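OBody AM3L15 (Pyrobaculum aerophilum, PDB 4GN5) is an OB-fold protein of the OBody series, probably engineered as a binding scaffold and seen here in contact with a second protein chain. Local coordinates at residues K37-S42 with V76-I81; F64-E69 with I101-K106. One frame throughout, in Å; residues are numbered along the deposited sequence. Where two conformers were deposited one is given.

Interaction 1. Residues K37-S42 with V76-I81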
ATOM      1  N   LYS A  37      -2.239   1.553  -4.555  1.00 19.34           N
ATOM      2  CA  LYS A  37      -3.455   2.075  -3.988  1.00 17.79           C
ATOM      3  C   LYS A  37      -4.441   0.909  -3.904  1.00 18.12           C
ATOM      4  O   LYS A  37      -4.506   0.142  -4.803  1.00 20.97           O
ATOM      5  CB  LYS A  37      -3.959   3.187  -4.893  1.00 21.77           C
ATOM      6  CG  LYS A  37      -2.890   4.184  -5.293  1.00 24.15           C
ATOM      7  CD  LYS A  37      -3.472   5.452  -5.820  1.00 23.22           C
ATOM      8  CE  LYS A  37      -2.406   6.526  -6.025  1.00 33.02           C
ATOM      9  NZ  LYS A  37      -2.828   7.942  -5.956  1.00 33.04           N
ATOM     10  N   ILE A  38      -5.173   0.778  -2.815  1.00 20.12           N
ATOM     11  CA  ILE A  38      -6.052  -0.371  -2.598  1.00 13.83           C
ATOM     12  C   ILE A  38      -7.435   0.148  -2.235  1.00 19.68           C
ATOM     13  O   ILE A  38      -7.572   1.012  -1.383  1.00 19.21           O
ATOM     14  CB  ILE A  38      -5.507  -1.287  -1.478  1.00 15.41           C
ATOM     15  CG1 ILE A  38      -4.065  -1.739  -1.802  1.00 13.23           C
ATOM     16  CG2 ILE A  38      -6.418  -2.495  -1.275  1.00 17.19           C
ATOM     17  CD1 ILE A  38      -3.226  -2.245  -0.521  1.00 12.44           C
ATOM     18  N   VAL A  39      -8.456  -0.351  -2.922  1.00 19.59           N
ATOM     19  CA  VAL A  39      -9.827  -0.095  -2.555  1.00 18.17           C
ATOM     20  C   VAL A  39     -10.427  -1.467  -2.173  1.00 17.28           C
ATOM     21  O   VAL A  39     -10.284  -2.471  -2.927  1.00 17.34           O
ATOM     22  CB  VAL A  39     -10.621   0.648  -3.685  1.00 24.38           C
ATOM     23  CG1 VAL A  39     -10.288   0.096  -5.008  1.00 21.09           C
ATOM     24  CG2 VAL A  39     -12.186   0.552  -3.479  1.00 21.28           C
ATOM     25  N   LYS A  40     -11.048  -1.514  -0.989  1.00 18.21           N
ATOM     26  CA  LYS A  40     -11.703  -2.722  -0.513  1.00 17.79           C
ATOM     27  C   LYS A  40     -13.224  -2.567  -0.696  1.00 18.12           C
ATOM     28  O   LYS A  40     -13.760  -1.519  -0.361  1.00 18.66           O
ATOM     29  CB  LYS A  40     -11.357  -2.938   0.944  1.00 17.10           C
ATOM     30  CG  LYS A  40      -9.880  -2.936   1.214  1.00 18.37           C
ATOM     31  CD  LYS A  40      -9.625  -3.534   2.617  1.00 19.07           C
ATOM     32  CE  LYS A  40      -8.129  -3.376   2.840  1.00 19.10           C
ATOM     33  NZ  LYS A  40      -7.742  -4.104   4.058  1.00 17.32           N
ATOM     34  N   VAL A  41     -13.881  -3.600  -1.222  1.00 16.34           N
ATOM     35  CA  VAL A  41     -15.326  -3.562  -1.589  1.00 17.34           C
ATOM     36  C   VAL A  41     -16.090  -4.507  -0.707  1.00 16.82           C
ATOM     37  O   VAL A  41     -15.701  -5.669  -0.537  1.00 17.76           O
ATOM     38  CB  VAL A  41     -15.591  -4.005  -3.088  1.00 20.86           C
ATOM     39  CG1 VAL A  41     -17.104  -3.918  -3.472  1.00 17.70           C
ATOM     40  CG2 VAL A  41     -14.812  -3.117  -3.988  1.00 21.35           C
ATOM     41  N   SER A  42     -17.204  -4.010  -0.169  1.00 20.20           N
ATOM     42  CA  SER A  42     -18.096  -4.854   0.579  1.00 21.33           C
ATOM     43  C   SER A  42     -19.464  -4.776  -0.064  1.00 21.05           C
ATOM     44  O   SER A  42     -19.829  -3.746  -0.624  1.00 20.64           O
ATOM     45  CB  SER A  42     -18.167  -4.413   2.048  1.00 22.54           C
ATOM     46  OG  SER A  42     -16.884  -4.612   2.658  1.00 23.58           O
ATOM     47  N   VAL A  76     -19.893   1.226  -6.122  1.00 28.37           N
ATOM     48  CA  VAL A  76     -19.029   0.946  -7.258  1.00 28.80           C
ATOM     49  C   VAL A  76     -19.315  -0.408  -7.898  1.00 32.29           C
ATOM     50  O   VAL A  76     -19.943  -1.274  -7.284  1.00 27.74           O
ATOM     51  CB  VAL A  76     -17.517   0.999  -6.894  1.00 26.96           C
ATOM     52  CG1 VAL A  76     -17.176   2.334  -6.312  1.00 31.05           C
ATOM     53  CG2 VAL A  76     -17.113  -0.180  -5.903  1.00 26.81           C
ATOM     54  N   VAL A  77     -18.869  -0.554  -9.160  1.00 34.91           N
ATOM     55  CA  VAL A  77     -18.845  -1.811  -9.890  1.00 27.40           C
ATOM     56  C   VAL A  77     -17.424  -1.866 -10.432  1.00 29.22           C
ATOM     57  O   VAL A  77     -16.941  -0.894 -11.070  1.00 29.07           O
ATOM     58  CB  VAL A  77     -19.869  -1.820 -11.014  1.00 30.08           C
ATOM     59  CG1 VAL A  77     -19.686  -3.034 -11.918  1.00 27.99           C
ATOM     60  CG2 VAL A  77     -21.292  -1.823 -10.431  1.00 27.27           C
ATOM     61  N   ILE A  78     -16.745  -2.976 -10.154  1.00 25.61           N
ATOM     62  CA  ILE A  78     -15.309  -3.110 -10.517  1.00 25.35           C
ATOM     63  C   ILE A  78     -15.109  -4.428 -11.192  1.00 26.34           C
ATOM     64  O   ILE A  78     -15.475  -5.491 -10.662  1.00 23.59           O
ATOM     65  CB  ILE A  78     -14.362  -3.042  -9.315  1.00 23.51           C
ATOM     66  CG1 ILE A  78     -14.413  -1.628  -8.698  1.00 23.47           C
ATOM     67  CG2 ILE A  78     -12.879  -3.392  -9.768  1.00 24.59           C
ATOM     68  CD1 ILE A  78     -13.421  -1.422  -7.473  1.00 23.67           C
ATOM     69  N   LYS A  79     -14.551  -4.358 -12.383  1.00 26.08           N
ATOM     70  CA  LYS A  79     -14.230  -5.557 -13.143  1.00 30.70           C
ATOM     71  C   LYS A  79     -12.740  -5.815 -13.039  1.00 28.05           C
ATOM     72  O   LYS A  79     -11.967  -4.903 -13.190  1.00 29.88           O
ATOM     73  CB  LYS A  79     -14.645  -5.407 -14.616  1.00 25.33           C
ATOM     74  CG  LYS A  79     -14.477  -6.652 -15.432  1.00 33.16           C
ATOM     75  CD  LYS A  79     -14.580  -6.346 -16.888  1.00 39.28           C
ATOM     76  CE  LYS A  79     -15.986  -6.178 -17.356  1.00 40.80           C
ATOM     77  NZ  LYS A  79     -16.079  -5.811 -18.791  1.00 46.51           N
ATOM     78  N   GLY A  80     -12.372  -7.059 -12.792  1.00 20.79           N
ATOM     79  CA  GLY A  80     -10.947  -7.327 -12.563  1.00 25.46           C
ATOM     80  C   GLY A  80     -10.600  -8.792 -12.613  1.00 27.14           C
ATOM     81  O   GLY A  80     -11.494  -9.627 -12.748  1.00 27.32           O
ATOM     82  N   ILE A  81      -9.310  -9.099 -12.548  1.00 25.01           N
ATOM     83  CA  ILE A  81      -8.824 -10.478 -12.531  1.00 26.43           C
ATOM     84  C   ILE A  81      -8.394 -10.938 -11.143  1.00 28.57           C
ATOM     85  O   ILE A  81      -7.692 -10.246 -10.476  1.00 26.82           O
ATOM     86  CB  ILE A  81      -7.591 -10.665 -13.462  1.00 35.94           C
ATOM     87  CG1 ILE A  81      -7.869 -10.260 -14.914  1.00 37.47           C
ATOM     88  CG2 ILE A  81      -7.068 -12.039 -13.329  1.00 28.11           C
ATOM     89  CD1 ILE A  81      -8.916 -10.967 -15.530  1.00 34.26           C
TER
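Val41 and Ile78 meet through their methyl ends: Val41 CG2 lies 4.1 Å from Ile78 CD1, and the two side chains run past one another in opposite senses. Ile78 gets there because its chain is fully extended, CD1 anti to CA about the CB–CG1 bond (chi2 -178°), which carries the terminal methyl away from its own strand. The same Val41 CG2 also faces Val76 CG2 at 4.2 Å, so one methyl of Val41 is shared between two residues that stand on the same side of strand 75-83, separated by the outward-turned Val77. Val39, two residues before Val41 and on the same face of its strand, adds CG1 at 4.3 Å from Ile78 CD1.

No hydrogen bond joins the segments. Their axes come no closer than 9.2 Å and their directions differ by 113°, as befits strands from two sheets stacked face to face across the interior of an OB-fold barrel. Val52 of strand 50-55 touches both Val39 and Ile78, and Val27 and Leu30 of strand 26-32 also pack on Val39. Beta-branched residues suit these places, since they favour extended backbone while filling space close to it. With methyl groups alone in touch, cohesion here rests on dispersion and exclusion of water, without the directional demands of polar bonds.

Interaction 2. Residues F64-E69 with I101-K106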
ATOM      1  N   PHE A  64      -6.079   4.880 -11.949  1.00 34.30           N
ATOM      2  CA  PHE A  64      -5.571   5.728 -10.885  1.00 27.62           C
ATOM      3  C   PHE A  64      -6.288   7.069 -10.838  1.00 26.53           C
ATOM      4  O   PHE A  64      -6.467   7.601  -9.764  1.00 34.51           O
ATOM      5  CB  PHE A  64      -4.040   5.941 -10.976  1.00 31.35           C
ATOM      6  CG  PHE A  64      -3.215   4.686 -10.733  1.00 33.41           C
ATOM      7  CD1 PHE A  64      -2.864   3.836 -11.792  1.00 38.61           C
ATOM      8  CD2 PHE A  64      -2.816   4.331  -9.449  1.00 30.98           C
ATOM      9  CE1 PHE A  64      -2.095   2.668 -11.562  1.00 40.17           C
ATOM     10  CE2 PHE A  64      -2.050   3.182  -9.223  1.00 30.64           C
ATOM     11  CZ  PHE A  64      -1.702   2.331 -10.269  1.00 36.29           C
ATOM     12  N   LYS A  65      -6.690   7.611 -11.989  1.00 35.14           N
ATOM     13  CA  LYS A  65      -7.503   8.835 -12.008  1.00 39.56           C
ATOM     14  C   LYS A  65      -8.896   8.559 -11.423  1.00 40.19           C
ATOM     15  O   LYS A  65      -9.431   9.386 -10.688  1.00 46.17           O
ATOM     16  CB  LYS A  65      -7.587   9.454 -13.423  1.00 40.83           C
ATOM     17  N   VAL A  66      -9.486   7.407 -11.726  1.00 31.18           N
ATOM     18  CA  VAL A  66     -10.775   7.024 -11.106  1.00 31.22           C
ATOM     19  C   VAL A  66     -10.641   6.835  -9.561  1.00 31.48           C
ATOM     20  O   VAL A  66     -11.448   7.342  -8.786  1.00 38.18           O
ATOM     21  CB  VAL A  66     -11.377   5.759 -11.798  1.00 36.74           C
ATOM     22  CG1 VAL A  66     -12.676   5.330 -11.127  1.00 32.25           C
ATOM     23  CG2 VAL A  66     -11.622   6.027 -13.292  1.00 39.99           C
ATOM     24  N   PHE A  67      -9.587   6.156  -9.120  1.00 27.98           N
ATOM     25  CA  PHE A  67      -9.316   5.966  -7.693  1.00 22.26           C
ATOM     26  C   PHE A  67      -9.346   7.296  -6.954  1.00 25.37           C
ATOM     27  O   PHE A  67      -9.933   7.405  -5.911  1.00 25.66           O
ATOM     28  CB  PHE A  67      -7.958   5.237  -7.467  1.00 28.12           C
ATOM     29  CG  PHE A  67      -7.655   4.997  -6.013  1.00 28.28           C
ATOM     30  CD1 PHE A  67      -7.982   3.780  -5.414  1.00 23.96           C
ATOM     31  CD2 PHE A  67      -7.111   6.028  -5.230  1.00 30.88           C
ATOM     32  CE1 PHE A  67      -7.721   3.572  -4.081  1.00 25.86           C
ATOM     33  CE2 PHE A  67      -6.849   5.835  -3.873  1.00 28.61           C
ATOM     34  CZ  PHE A  67      -7.140   4.629  -3.293  1.00 24.33           C
ATOM     35  N   ALA A  68      -8.753   8.321  -7.559  1.00 32.03           N
ATOM     36  CA  ALA A  68      -8.730   9.682  -7.034  1.00 36.69           C
ATOM     37  C   ALA A  68     -10.111  10.315  -6.727  1.00 37.31           C
ATOM     38  O   ALA A  68     -10.167  11.221  -5.880  1.00 37.78           O
ATOM     39  CB  ALA A  68      -7.930  10.575  -7.982  1.00 40.33           C
ATOM     40  N   GLU A  69     -11.176   9.874  -7.431  1.00 37.42           N
ATOM     41  CA  GLU A  69     -12.548  10.401  -7.238  0.54 35.13           C
ATOM     42  C   GLU A  69     -13.317   9.578  -6.205  1.00 34.18           C
ATOM     43  O   GLU A  69     -14.401   9.968  -5.761  1.00 33.84           O
ATOM     44  CB  GLU A  69     -13.349  10.403  -8.548  0.54 41.72           C
ATOM     45  CG  GLU A  69     -12.657  11.008  -9.757  0.54 46.78           C
ATOM     46  CD  GLU A  69     -12.574  12.517  -9.695  0.54 52.86           C
ATOM     47  OE1 GLU A  69     -11.484  13.036  -9.400  0.54 58.99           O
ATOM     48  OE2 GLU A  69     -13.593  13.179  -9.935  0.54 59.33           O
ATOM     49  N   ILE A 101     -13.150   0.447 -13.268  1.00 31.70           N
ATOM     50  CA  ILE A 101     -13.794   0.869 -12.028  1.00 29.92           C
ATOM     51  C   ILE A 101     -14.883   1.867 -12.362  1.00 34.47           C
ATOM     52  O   ILE A 101     -14.584   2.939 -12.878  1.00 33.14           O
ATOM     53  CB  ILE A 101     -12.791   1.504 -11.047  1.00 37.76           C
ATOM     54  CG1 ILE A 101     -11.673   0.507 -10.693  1.00 38.50           C
ATOM     55  CG2 ILE A 101     -13.550   2.076  -9.805  1.00 31.20           C
ATOM     56  CD1 ILE A 101     -10.490   1.103  -9.816  1.00 30.62           C
ATOM     57  N   TRP A 102     -16.119   1.539 -12.034  1.00 35.84           N
ATOM     58  CA  TRP A 102     -17.246   2.416 -12.284  1.00 35.91           C
ATOM     59  C   TRP A 102     -17.837   2.995 -10.998  1.00 34.22           C
ATOM     60  O   TRP A 102     -18.065   2.269 -10.072  1.00 33.64           O
ATOM     61  CB  TRP A 102     -18.323   1.637 -13.019  1.00 42.37           C
ATOM     62  CG  TRP A 102     -17.953   0.962 -14.302  1.00 45.24           C
ATOM     63  CD1 TRP A 102     -17.420  -0.269 -14.464  1.00 41.92           C
ATOM     64  CD2 TRP A 102     -18.179   1.470 -15.616  1.00 56.77           C
ATOM     65  NE1 TRP A 102     -17.268  -0.550 -15.787  1.00 43.60           N
ATOM     66  CE2 TRP A 102     -17.733   0.504 -16.516  1.00 54.52           C
ATOM     67  CE3 TRP A 102     -18.715   2.657 -16.112  1.00 62.94           C
ATOM     68  CZ2 TRP A 102     -17.811   0.683 -17.874  1.00 65.48           C
ATOM     69  CZ3 TRP A 102     -18.792   2.833 -17.444  1.00 65.00           C
ATOM     70  CH2 TRP A 102     -18.339   1.854 -18.320  1.00 67.69           C
ATOM     71  N   ILE A 103     -18.080   4.283 -10.938  1.00 34.26           N
ATOM     72  CA  ILE A 103     -18.736   4.834  -9.784  1.00 35.13           C
ATOM     73  C   ILE A 103     -20.220   5.099 -10.040  1.00 41.74           C
ATOM     74  O   ILE A 103     -20.577   6.009 -10.775  1.00 44.76           O
ATOM     75  CB  ILE A 103     -18.040   6.081  -9.323  1.00 35.88           C
ATOM     76  CG1 ILE A 103     -16.580   5.753  -9.045  1.00 35.41           C
ATOM     77  CG2 ILE A 103     -18.693   6.613  -8.111  1.00 36.82           C
ATOM     78  CD1 ILE A 103     -15.662   6.834  -9.230  1.00 38.65           C
ATOM     79  N   LEU A 104     -21.065   4.305  -9.411  1.00 36.32           N
ATOM     80  CA  LEU A 104     -22.507   4.414  -9.582  1.00 39.03           C
ATOM     81  C   LEU A 104     -23.105   5.605  -8.841  1.00 44.92           C
ATOM     82  O   LEU A 104     -23.840   6.362  -9.436  1.00 42.70           O
ATOM     83  CB  LEU A 104     -23.230   3.151  -9.189  1.00 36.36           C
ATOM     84  CG  LEU A 104     -22.868   1.830  -9.830  1.00 42.88           C
ATOM     85  CD1 LEU A 104     -24.059   1.055 -10.011  1.00 36.73           C
ATOM     86  CD2 LEU A 104     -22.180   2.017 -11.126  1.00 50.85           C
ATOM     87  N   ASN A 105     -22.772   5.734  -7.582  1.00 43.96           N
ATOM     88  CA  ASN A 105     -23.000   6.946  -6.903  1.00 52.56           C
ATOM     89  C   ASN A 105     -22.008   7.293  -5.845  1.00 49.39           C
ATOM     90  O   ASN A 105     -21.512   6.450  -5.126  1.00 44.67           O
ATOM     91  CB  ASN A 105     -24.455   7.193  -6.512  1.00 70.45           C
ATOM     92  CG  ASN A 105     -24.946   6.299  -5.451  1.00 77.25           C
ATOM     93  OD1 ASN A 105     -25.282   6.739  -4.370  1.00 79.08           O
ATOM     94  ND2 ASN A 105     -25.032   5.054  -5.754  1.00 79.24           N
ATOM     95  N   LYS A 106     -21.686   8.566  -5.841  1.00 30.00           N
ATOM     96  CA  LYS A 106     -20.843   9.146  -4.866  1.00 30.00           C
ATOM     97  C   LYS A 106     -21.664   9.360  -3.597  1.00 30.00           C
ATOM     98  O   LYS A 106     -22.748   9.850  -3.673  1.00 30.00           O
ATOM     99  CB  LYS A 106     -20.331  10.470  -5.397  1.00 20.00           C
ATOM    100  CG  LYS A 106     -19.175  10.377  -6.329  1.00 20.00           C
TER
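The apolar part of the contact gathers round one methyl, CG1 of Val66, on helix 61-67. Val66 CG1 packs 3.6 Å from Ile101 CG2 and 3.8 Å from Ile103 CD1, thus touching two alternate residues on the same face of strand 100-103. Val66 and Ile101 pass each other in opposite directions. With Val66 CG1 anti to the backbone N (chi1 178°), this methyl is held out toward the strand, while the extended Ile103 side chain (chi2 151°) brings its terminal methyl to the helix. Ile103 CD1 has a further neighbour in the aliphatic part of Glu69, whose CB is 4.3 Å away; in the conformer described the rest of that side chain leads off from the strand, consistent with an acidic residue at the exposed edge of an oily patch.

In the OB-fold a helix between the third and fourth strands of the barrel characteristically covers one end of it, and helix 61-67 occupies that place in the chain, between strands 50-55 and 75-83. Its Phe67 turns inward instead, against Val39 and Leu30, and Ile101 packs on Ile78, so the helix and strand 100-103 both border the barrel interior.

Contact with the backbone is of another kind. Val66 CG1 also lies 3.5 Å from Ile101 O, a van der Waals approach of a methyl to a carbonyl, and no hydrogen bond crosses between the segments. The polar backbone is served locally: Ala68 N bonds to Phe64 O at 3.3 Å, and Glu69 N to Val66 O at 2.9 Å.

How the interactions relate
Interaction 1 lies about 1 Å from the centre of the chain, and all its touching residues are buried; the centre of interaction 2 lies about 11 Å from that of the chain, and this contact is only partly buried and has an exposed glutamate at its edge. Both depend on aliphatic side chains, but the first joins strands of two sheets, whereas the second sets a helix against a strand. Strands 75-83 and 100-103 are antiparallel neighbours, and Val77 O lies 2.7 Å from Trp102 N, a probable hydrogen bond between the two sites. Phe67 makes a second bridge, its ring packing on Lys37 and Ile38 of the other sheet.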